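Local coordinates for F5/8 type C domain protein (Bacteroides ovatus, PDB 4ZRX), which is a putative alpha-L-fucosidase, probably removing fucose from glycans, and carries an F5/8 type C domain that may help it bind carbohydrate, at residues A[498-504]-A[546-552]; A[512-518]-A[565-569]; A[525-529]-A[559-563]. One frame throughout, in Å; residues are numbered along the deposited sequence.

Contact 1: A[498-504]-A[546-552]; sequences LSSFTYA and LPQTVAF
F501 pairs with V550 and Y503 with Q548 where strands 500-503 and 548-552 run antiparallel, 161° between their directions. These are hydrogen-bonded pairs in a beta-sandwich domain of the F5/8 type C (discoidin) family. V550 N gives a short, nearly straight bond to F501 O, 2.7 Å. The return bond, F501 N to V550 O, is longer and more bent, at 3.3 Å. Two matched bonds join Y503 and Q548.

The faces differ. On one, T502 OG1 and T549 OG1 meet at 2.6 Å in a hydroxyl-hydroxyl hydrogen bond. In both threonines OG1 stands beside the backbone N, with CG2 anti to it. Next to this pair, P547 CB packs on T502 CG2.

On the other face F501 and V550 lie side by side, and F501 CE1 touches V550 CB at 3.6 Å. The first torsion of F501 (86°) puts its ring between the backbone N and carbonyl carbon. F552 CZ and CE1 meet the edge of that ring, the two side chains crossing at about a right angle. F520 stacks on F501 from the facing strand 517-523. The F552 ring also receives S500 CA over one face, a CH-pi contact of 3.9 Å to its centroid. S499 O ends the ladder with two donors: F552 N at 3.0 Å and a water that also donates to F552 O.

Contact 2: A[512-518]-A[565-569]; sequences PTMAFRY and ATTPD. With EDO (1,2-ethanediol), chain E.
F516 and M514, a selenomethionine, both meet the P568 ring at its CD atom. F516 brings CB to P568 CD at 3.7 Å, while its aromatic ring leads away from segment 565-569. The CG of F516 is anti to the backbone N (chi1 176°), and this carries the ring past P568 CA. T567 O lies at the ring's edge, near its plane. M514 crosses P568 at about a right angle, with CG 3.9 Å from P568 CD. The end of the M514 side chain leads away from P568, and the residue also packs on P505 and I541.

R517 and T566 point to the same side of the sheet. R517 CB touches T566 OG1 at 3.4 Å, and the arginine then runs extended to its guanidinium. F516 CE2 sits over the centre of that flat group. E537 holds the charged end in a salt bridge. On the opposite side A515 CB and A565 CB meet at 3.6 Å, with Y518 CB packed against the same methyl.

The backbone forms a classic beta bulge: F516 and R517 both face T566. T566 O accepts from F516 N at 2.8 Å and from R517 N at 3.1 Å. T566 N answers to R517 O. M514 O is buried with no hydrogen-bond donor in the model, and its near neighbour is T567 CA at 3.2 Å, a CA-H...O contact.

The bulge lies where strand 517-523 begins and strand 560-566 ends, two adjacent antiparallel strands of the five-stranded sheet. Beyond it, T567 OG1 bonds to T571 OG1, Y518 stacks on F538, and Y503 OH of strand 495-503 bonds to A515 N.

Contact 3: A[525-529]-A[559-563]; sequences DGKSW and RFIKL. With EDO (1,2-ethanediol), chain E.
The backbone of D525 and G526 meets the F560 ring. D525 C approaches it obliquely, 3.4 Å from F560 CE1, and G526 N comes within 3.2 Å of F560 CD1. The D525 side chain points away from the strand and folds over its own turn. Its OD1 accepts two backbone bonds. The bond from K527 N makes an Asx turn, and the second from S528 N completes an Asx motif. Both donors come from the same face of the carboxylate. S528 N is on the syn side, while K527 N stands well above the plane.

G526 places CA over one face of F560, a CH-pi contact 3.7 Å from the ring centroid. The positive phi (80°) favours glycine, and the ring lies close by. K527 and S528 carry the chain round to W529.

W529 points toward strand 560-563 and carries most of the contact from this segment. It crosses F560 at about a right angle, with CH2 touching F560 CB at 3.6 Å. K562 lies across one face of the indole. Its CB covers the six-membered ring, 3.5 Å from W529 CZ3. The chain bends at chi3 (68°) and brings NZ over the five-membered ring, a cation-pi contact 3.8 Å from that centroid. Replacing W529 by a serine would probably open a gap beside F560 CB and deprive the K562 ammonium of an aromatic partner.

K562 also makes a cation-pi contact with F521 of strand 517-523, and W529 packs on F521, on S523 and on T489 of strand 488-492. The W529 side chain thus lies over the first residues of strand 560-566, against strands 488-492 and 517-523. R559 and F560 both face S523 in a classic beta bulge, and on the other side of the strand I561 packs on F520, I490 and strand 580-584.

In the fold
All three contacts belong to the F5/8 type C domain, and their centres lie 36 to 45 Å from the centre of the chain. Contacts 2 and 3 share strand 560-566, their centres about 21 Å apart. A 1,2-ethanediol, probably from the crystallisation liquor, spans them: its O2 takes a bond from A565 N at 3.0 Å and its O1 gives one to L563 O at 2.7 Å. Contact 1 lies in the facing sheet. Its centre is about 16 Å from that of contact 2 and 17 Å from that of contact 3. F501 CZ reaches L563 CD1 at 3.8 Å and Y518 CE1 at 3.9 Å, so the sheets meet in one core.

Contact 1: A[498-504]-A[546-552]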
loop_
_atom_site.group_PDB
_atom_site.type_symbol
_atom_site.label_atom_id
_atom_site.label_comp_id
_atom_site.label_asym_id
_atom_site.label_seq_id
_atom_site.Cartn_x
_atom_site.Cartn_y
_atom_site.Cartn_z
ATOM N N LEU A 498 -4.723 -41.040 7.829
ATOM C CA LEU A 498 -5.002 -39.832 8.614
ATOM C C LEU A 498 -4.775 -40.010 10.128
ATOM O O LEU A 498 -5.143 -41.036 10.686
ATOM C CB LEU A 498 -6.443 -39.406 8.393
ATOM C CG LEU A 498 -6.913 -39.166 6.956
ATOM C CD1 LEU A 498 -8.322 -38.630 7.013
ATOM C CD2 LEU A 498 -5.993 -38.249 6.165
ATOM N N SER A 499 -4.165 -39.020 10.789
ATOM C CA SER A 499 -4.144 -38.955 12.267
ATOM C C SER A 499 -5.250 -38.051 12.858
ATOM O O SER A 499 -5.507 -38.059 14.054
ATOM C CB SER A 499 -2.759 -38.504 12.768
ATOM O OG SER A 499 -2.373 -37.270 12.175
ATOM N N SER A 500 -5.876 -37.226 12.031
ATOM C CA SER A 500 -6.884 -36.277 12.527
ATOM C C SER A 500 -7.559 -35.613 11.347
ATOM O O SER A 500 -7.031 -35.673 10.208
ATOM C CB SER A 500 -6.243 -35.183 13.407
ATOM O OG SER A 500 -5.423 -34.290 12.628
ATOM N N PHE A 501 -8.728 -35.015 11.615
ATOM C CA PHE A 501 -9.292 -33.982 10.765
ATOM C C PHE A 501 -9.516 -32.763 11.646
ATOM O O PHE A 501 -9.585 -32.849 12.877
ATOM C CB PHE A 501 -10.577 -34.386 10.024
ATOM C CG PHE A 501 -11.866 -34.195 10.807
ATOM C CD1 PHE A 501 -12.251 -35.108 11.778
ATOM C CD2 PHE A 501 -12.694 -33.141 10.555
ATOM C CE1 PHE A 501 -13.417 -34.969 12.485
ATOM C CE2 PHE A 501 -13.892 -32.995 11.280
ATOM C CZ PHE A 501 -14.237 -33.938 12.246
ATOM N N THR A 502 -9.604 -31.618 10.994
ATOM C CA THR A 502 -9.845 -30.366 11.690
ATOM C C THR A 502 -11.041 -29.680 11.041
ATOM O O THR A 502 -11.240 -29.756 9.789
ATOM C CB THR A 502 -8.610 -29.508 11.563
ATOM O OG1 THR A 502 -7.576 -30.134 12.332
ATOM C CG2 THR A 502 -8.833 -28.073 12.066
ATOM N N TYR A 503 -11.876 -29.092 11.877
ATOM C CA TYR A 503 -12.935 -28.224 11.378
ATOM C C TYR A 503 -12.530 -26.806 11.779
ATOM O O TYR A 503 -12.308 -26.556 12.981
ATOM C CB TYR A 503 -14.268 -28.613 12.006
ATOM C CG TYR A 503 -15.374 -27.575 11.733
ATOM C CD1 TYR A 503 -15.634 -27.109 10.429
ATOM C CD2 TYR A 503 -16.169 -27.102 12.765
ATOM C CE1 TYR A 503 -16.660 -26.160 10.179
ATOM C CE2 TYR A 503 -17.218 -26.215 12.529
ATOM C CZ TYR A 503 -17.459 -25.750 11.243
ATOM O OH TYR A 503 -18.480 -24.844 11.074
ATOM N N ALA A 504 -12.441 -25.897 10.795
ATOM C CA ALA A 504 -11.994 -24.506 11.019
ATOM C C ALA A 504 -13.032 -23.598 10.400
ATOM O O ALA A 504 -12.948 -23.295 9.223
ATOM C CB ALA A 504 -10.635 -24.249 10.372
ATOM N N LEU A 546 -12.276 -20.959 16.775
ATOM C CA LEU A 546 -10.942 -21.276 16.305
ATOM C C LEU A 546 -10.955 -22.748 15.864
ATOM O O LEU A 546 -11.901 -23.477 16.184
ATOM C CB LEU A 546 -9.906 -21.018 17.384
ATOM C CG LEU A 546 -9.687 -19.530 17.670
ATOM C CD1 LEU A 546 -8.953 -19.328 19.011
ATOM C CD2 LEU A 546 -8.899 -18.918 16.530
ATOM N N PRO A 547 -9.945 -23.147 15.063
ATOM C CA PRO A 547 -9.981 -24.526 14.506
ATOM C C PRO A 547 -9.969 -25.572 15.595
ATOM O O PRO A 547 -9.334 -25.363 16.655
ATOM C CB PRO A 547 -8.686 -24.580 13.676
ATOM C CG PRO A 547 -8.460 -23.088 13.282
ATOM C CD PRO A 547 -8.883 -22.303 14.451
ATOM N N GLN A 548 -10.695 -26.674 15.360
ATOM C CA GLN A 548 -10.698 -27.810 16.291
ATOM C C GLN A 548 -10.223 -29.002 15.549
ATOM O O GLN A 548 -10.860 -29.396 14.588
ATOM C CB GLN A 548 -12.082 -28.099 16.852
ATOM C CG GLN A 548 -12.611 -26.941 17.656
ATOM C CD GLN A 548 -13.759 -27.333 18.600
ATOM O OE1 GLN A 548 -14.152 -28.487 18.690
ATOM N NE2 GLN A 548 -14.245 -26.372 19.335
ATOM N N THR A 549 -9.113 -29.546 16.031
ATOM C CA THR A 549 -8.499 -30.741 15.465
ATOM C C THR A 549 -8.995 -31.947 16.252
ATOM O O THR A 549 -8.960 -31.942 17.482
ATOM C CB THR A 549 -6.952 -30.575 15.488
ATOM O OG1 THR A 549 -6.570 -29.492 14.609
ATOM C CG2 THR A 549 -6.254 -31.877 15.060
ATOM N N VAL A 550 -9.585 -32.913 15.547
ATOM C CA VAL A 550 -10.118 -34.150 16.180
ATOM C C VAL A 550 -9.085 -35.208 15.959
ATOM O O VAL A 550 -8.897 -35.639 14.821
ATOM C CB VAL A 550 -11.449 -34.553 15.522
ATOM C CG1 VAL A 550 -11.951 -35.887 16.058
ATOM C CG2 VAL A 550 -12.450 -33.399 15.777
ATOM N N ALA A 551 -8.400 -35.585 17.041
ATOM C CA ALA A 551 -7.319 -36.532 16.997
ATOM C C ALA A 551 -8.013 -37.903 16.987
ATOM O O ALA A 551 -8.883 -38.168 17.820
ATOM C CB ALA A 551 -6.408 -36.385 18.213
ATOM N N PHE A 552 -7.642 -38.740 16.039
ATOM C CA PHE A 552 -8.213 -40.109 15.975
ATOM C C PHE A 552 -7.492 -41.031 16.957
ATOM O O PHE A 552 -6.277 -40.916 17.145
ATOM C CB PHE A 552 -8.121 -40.638 14.537
ATOM C CG PHE A 552 -8.872 -39.788 13.515
ATOM C CD1 PHE A 552 -10.030 -39.086 13.850
ATOM C CD2 PHE A 552 -8.425 -39.727 12.203
ATOM C CE1 PHE A 552 -10.716 -38.353 12.904
ATOM C CE2 PHE A 552 -9.105 -38.983 11.267
ATOM C CZ PHE A 552 -10.264 -38.299 11.628
HETATM O O HOH W 1 -4.474 -39.475 15.967
#

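Contact 2: A[512-518]-A[565-569]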
loop_
_atom_site.group_PDB
_atom_site.type_symbol
_atom_site.label_atom_id
_atom_site.label_comp_id
_atom_site.label_asym_id
_atom_site.label_seq_id
_atom_site.Cartn_x
_atom_site.Cartn_y
_atom_site.Cartn_z
ATOM N N PRO A 512 -24.603 -18.792 12.721
ATOM C CA PRO A 512 -25.710 -19.739 12.974
ATOM C C PRO A 512 -25.600 -21.086 12.268
ATOM O O PRO A 512 -26.076 -22.085 12.783
ATOM C CB PRO A 512 -26.943 -18.997 12.418
ATOM C CG PRO A 512 -26.614 -17.569 12.575
ATOM C CD PRO A 512 -25.118 -17.431 12.441
ATOM N N THR A 513 -24.985 -21.084 11.093
ATOM C CA THR A 513 -24.892 -22.280 10.254
ATOM C C THR A 513 -23.670 -23.222 10.517
ATOM O O THR A 513 -23.448 -24.212 9.789
ATOM C CB THR A 513 -24.892 -21.836 8.785
ATOM O OG1 THR A 513 -25.015 -22.985 7.951
ATOM C CG2 THR A 513 -23.629 -21.130 8.447
HETATM N N MSE A 514 -22.854 -22.887 11.515
HETATM C CA MSE A 514 -21.624 -23.662 11.780
HETATM C C MSE A 514 -21.937 -25.065 12.303
HETATM O O MSE A 514 -23.007 -25.292 12.882
HETATM C CB MSE A 514 -20.733 -22.932 12.785
HETATM C CG MSE A 514 -21.280 -22.877 14.217
HETATM SE SE MSE A 514 -20.375 -21.497 15.249
HETATM C CE MSE A 514 -18.497 -21.839 14.661
ATOM N N ALA A 515 -20.996 -25.989 12.106
ATOM C CA ALA A 515 -21.137 -27.340 12.654
ATOM C C ALA A 515 -20.906 -27.349 14.163
ATOM O O ALA A 515 -19.987 -26.664 14.679
ATOM C CB ALA A 515 -20.176 -28.281 11.990
ATOM N N PHE A 516 -21.697 -28.170 14.852
ATOM C CA PHE A 516 -21.551 -28.397 16.276
ATOM C C PHE A 516 -21.534 -29.916 16.587
ATOM O O PHE A 516 -20.519 -30.443 17.068
ATOM C CB PHE A 516 -22.660 -27.681 17.034
ATOM C CG PHE A 516 -22.653 -27.925 18.514
ATOM C CD1 PHE A 516 -21.465 -27.791 19.264
ATOM C CD2 PHE A 516 -23.849 -28.298 19.178
ATOM C CE1 PHE A 516 -21.468 -28.012 20.656
ATOM C CE2 PHE A 516 -23.858 -28.502 20.572
ATOM C CZ PHE A 516 -22.679 -28.375 21.306
ATOM N N ARG A 517 -22.657 -30.577 16.332
ATOM C CA ARG A 517 -22.725 -32.047 16.476
ATOM C C ARG A 517 -22.353 -32.669 15.134
ATOM O O ARG A 517 -22.784 -32.184 14.087
ATOM C CB ARG A 517 -24.118 -32.505 16.921
ATOM C CG ARG A 517 -24.555 -31.870 18.222
ATOM C CD ARG A 517 -25.579 -32.717 19.015
ATOM N NE ARG A 517 -25.795 -32.123 20.345
ATOM C CZ ARG A 517 -24.929 -32.158 21.372
ATOM N NH1 ARG A 517 -23.753 -32.788 21.279
ATOM N NH2 ARG A 517 -25.236 -31.547 22.514
ATOM N N TYR A 518 -21.523 -33.705 15.139
ATOM C CA TYR A 518 -21.065 -34.231 13.885
ATOM C C TYR A 518 -20.795 -35.717 13.938
ATOM O O TYR A 518 -20.658 -36.285 15.021
ATOM C CB TYR A 518 -19.775 -33.515 13.451
ATOM C CG TYR A 518 -18.616 -33.880 14.304
ATOM C CD1 TYR A 518 -17.823 -35.005 14.010
ATOM C CD2 TYR A 518 -18.302 -33.140 15.421
ATOM C CE1 TYR A 518 -16.763 -35.398 14.856
ATOM C CE2 TYR A 518 -17.249 -33.517 16.252
ATOM C CZ TYR A 518 -16.482 -34.635 15.960
ATOM O OH TYR A 518 -15.435 -34.979 16.790
ATOM N N ALA A 565 -23.197 -33.022 9.834
ATOM C CA ALA A 565 -23.244 -32.160 11.004
ATOM C C ALA A 565 -24.523 -31.348 11.137
ATOM O O ALA A 565 -25.165 -30.976 10.121
ATOM C CB ALA A 565 -22.008 -31.241 11.023
ATOM N N THR A 566 -24.870 -31.080 12.396
ATOM C CA THR A 566 -25.925 -30.140 12.753
ATOM C C THR A 566 -25.350 -28.971 13.572
ATOM O O THR A 566 -24.265 -29.048 14.174
ATOM C CB THR A 566 -27.064 -30.837 13.537
ATOM O OG1 THR A 566 -26.499 -31.601 14.600
ATOM C CG2 THR A 566 -27.875 -31.778 12.622
ATOM N N THR A 567 -26.105 -27.887 13.579
ATOM C CA THR A 567 -25.652 -26.630 14.098
ATOM C C THR A 567 -26.019 -26.527 15.572
ATOM O O THR A 567 -26.733 -27.401 16.104
ATOM C CB THR A 567 -26.362 -25.496 13.350
ATOM O OG1 THR A 567 -27.763 -25.593 13.626
ATOM C CG2 THR A 567 -26.126 -25.605 11.854
ATOM N N PRO A 568 -25.573 -25.442 16.233
ATOM C CA PRO A 568 -26.048 -25.227 17.618
ATOM C C PRO A 568 -27.578 -25.209 17.782
ATOM O O PRO A 568 -28.067 -25.595 18.842
ATOM C CB PRO A 568 -25.406 -23.893 18.018
ATOM C CG PRO A 568 -24.112 -23.818 17.178
ATOM C CD PRO A 568 -24.388 -24.614 15.899
ATOM N N ASP A 569 -28.316 -24.802 16.741
ATOM C CA ASP A 569 -29.805 -24.829 16.732
ATOM C C ASP A 569 -30.416 -26.181 16.306
ATOM O O ASP A 569 -31.626 -26.263 16.119
ATOM C CB ASP A 569 -30.356 -23.742 15.772
ATOM C CG ASP A 569 -29.979 -22.327 16.188
ATOM O OD1 ASP A 569 -29.736 -22.069 17.388
ATOM O OD2 ASP A 569 -29.929 -21.449 15.303
HETATM C C1 EDO E . -22.530 -30.673 6.851
HETATM O O1 EDO E . -21.710 -31.361 5.901
HETATM C C2 EDO E . -23.992 -31.102 6.754
HETATM O O2 EDO E . -24.089 -32.495 7.055
HETATM O O HOH W 2 -27.054 -22.304 15.161
#

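Contact 3: A[525-529]-A[559-563]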
loop_
_atom_site.group_PDB
_atom_site.type_symbol
_atom_site.label_atom_id
_atom_site.label_comp_id
_atom_site.label_asym_id
_atom_site.label_seq_id
_atom_site.Cartn_x
_atom_site.Cartn_y
_atom_site.Cartn_z
ATOM N N ASP A 525 -13.844 -45.996 -1.663
ATOM C CA ASP A 525 -14.487 -45.985 -2.974
ATOM C C ASP A 525 -15.598 -44.922 -3.093
ATOM O O ASP A 525 -16.178 -44.751 -4.154
ATOM C CB ASP A 525 -14.998 -47.398 -3.340
ATOM C CG ASP A 525 -16.065 -47.933 -2.374
ATOM O OD1 ASP A 525 -16.401 -47.299 -1.344
ATOM O OD2 ASP A 525 -16.584 -49.021 -2.643
ATOM N N GLY A 526 -15.891 -44.218 -2.011
ATOM C CA GLY A 526 -16.917 -43.171 -2.018
ATOM C C GLY A 526 -18.335 -43.673 -1.914
ATOM O O GLY A 526 -19.270 -42.901 -1.999
ATOM N N LYS A 527 -18.504 -44.973 -1.687
ATOM C CA LYS A 527 -19.827 -45.579 -1.601
ATOM C C LYS A 527 -20.072 -46.236 -0.228
ATOM O O LYS A 527 -21.161 -46.026 0.384
ATOM C CB LYS A 527 -19.962 -46.627 -2.682
ATOM C CG LYS A 527 -19.609 -46.082 -4.074
ATOM C CD LYS A 527 -20.155 -46.959 -5.156
ATOM C CE LYS A 527 -19.527 -48.346 -5.188
ATOM N NZ LYS A 527 -18.622 -48.493 -6.367
ATOM N N SER A 528 -19.072 -47.014 0.212
ATOM C CA SER A 528 -19.112 -47.709 1.536
ATOM C C SER A 528 -18.439 -46.797 2.542
ATOM O O SER A 528 -17.220 -46.586 2.440
ATOM C CB SER A 528 -18.369 -49.044 1.546
ATOM O OG SER A 528 -19.117 -50.084 0.982
ATOM N N TRP A 529 -19.224 -46.350 3.522
ATOM C CA TRP A 529 -18.826 -45.394 4.521
ATOM C C TRP A 529 -18.791 -45.974 5.925
ATOM O O TRP A 529 -19.786 -46.528 6.407
ATOM C CB TRP A 529 -19.798 -44.228 4.526
ATOM C CG TRP A 529 -19.754 -43.465 3.282
ATOM C CD1 TRP A 529 -20.611 -43.569 2.212
ATOM C CD2 TRP A 529 -18.813 -42.443 2.958
ATOM N NE1 TRP A 529 -20.244 -42.668 1.244
ATOM C CE2 TRP A 529 -19.135 -41.978 1.667
ATOM C CE3 TRP A 529 -17.711 -41.911 3.614
ATOM C CZ2 TRP A 529 -18.396 -40.986 1.029
ATOM C CZ3 TRP A 529 -16.982 -40.888 2.994
ATOM C CH2 TRP A 529 -17.323 -40.454 1.706
ATOM N N ARG A 559 -9.674 -42.452 1.292
ATOM C CA ARG A 559 -9.616 -41.799 -0.015
ATOM C C ARG A 559 -10.640 -40.682 -0.040
ATOM O O ARG A 559 -10.353 -39.594 -0.561
ATOM C CB ARG A 559 -9.889 -42.808 -1.133
ATOM C CG ARG A 559 -10.126 -42.233 -2.553
ATOM C CD ARG A 559 -8.920 -41.514 -3.057
ATOM N NE ARG A 559 -9.210 -40.753 -4.272
ATOM C CZ ARG A 559 -8.741 -41.028 -5.487
ATOM N NH1 ARG A 559 -7.921 -42.058 -5.715
ATOM N NH2 ARG A 559 -9.079 -40.230 -6.494
ATOM N N PHE A 560 -11.838 -40.969 0.482
ATOM C CA PHE A 560 -12.937 -40.015 0.567
ATOM C C PHE A 560 -13.223 -39.761 2.035
ATOM O O PHE A 560 -13.043 -40.646 2.854
ATOM C CB PHE A 560 -14.221 -40.548 -0.099
ATOM C CG PHE A 560 -14.080 -40.847 -1.589
ATOM C CD1 PHE A 560 -13.511 -42.051 -2.022
ATOM C CD2 PHE A 560 -14.582 -39.963 -2.550
ATOM C CE1 PHE A 560 -13.388 -42.350 -3.410
ATOM C CE2 PHE A 560 -14.480 -40.263 -3.938
ATOM C CZ PHE A 560 -13.878 -41.458 -4.359
ATOM N N ILE A 561 -13.658 -38.545 2.368
ATOM C CA ILE A 561 -14.117 -38.243 3.720
ATOM C C ILE A 561 -15.460 -37.593 3.608
ATOM O O ILE A 561 -15.791 -37.022 2.580
ATOM C CB ILE A 561 -13.147 -37.348 4.528
ATOM C CG1 ILE A 561 -12.971 -35.960 3.862
ATOM C CG2 ILE A 561 -11.801 -38.050 4.653
ATOM C CD1 ILE A 561 -11.970 -35.056 4.628
ATOM N N LYS A 562 -16.215 -37.651 4.681
ATOM C CA LYS A 562 -17.560 -37.088 4.739
ATOM C C LYS A 562 -17.837 -36.581 6.140
ATOM O O LYS A 562 -17.587 -37.291 7.119
ATOM C CB LYS A 562 -18.623 -38.145 4.338
ATOM C CG LYS A 562 -20.074 -37.698 4.527
ATOM C CD LYS A 562 -21.093 -38.680 3.942
ATOM C CE LYS A 562 -21.110 -39.963 4.723
ATOM N NZ LYS A 562 -22.190 -40.888 4.306
ATOM N N LEU A 563 -18.369 -35.370 6.248
ATOM C CA LEU A 563 -18.790 -34.818 7.540
ATOM C C LEU A 563 -20.283 -34.574 7.509
ATOM O O LEU A 563 -20.739 -33.776 6.682
ATOM C CB LEU A 563 -18.044 -33.502 7.867
ATOM C CG LEU A 563 -18.304 -32.913 9.265
ATOM C CD1 LEU A 563 -17.593 -33.713 10.374
ATOM C CD2 LEU A 563 -17.912 -31.431 9.371
HETATM C C1 EDO E . -22.530 -30.673 6.851
HETATM O O1 EDO E . -21.710 -31.361 5.901
HETATM C C2 EDO E . -23.992 -31.102 6.754
HETATM O O2 EDO E . -24.089 -32.495 7.055
#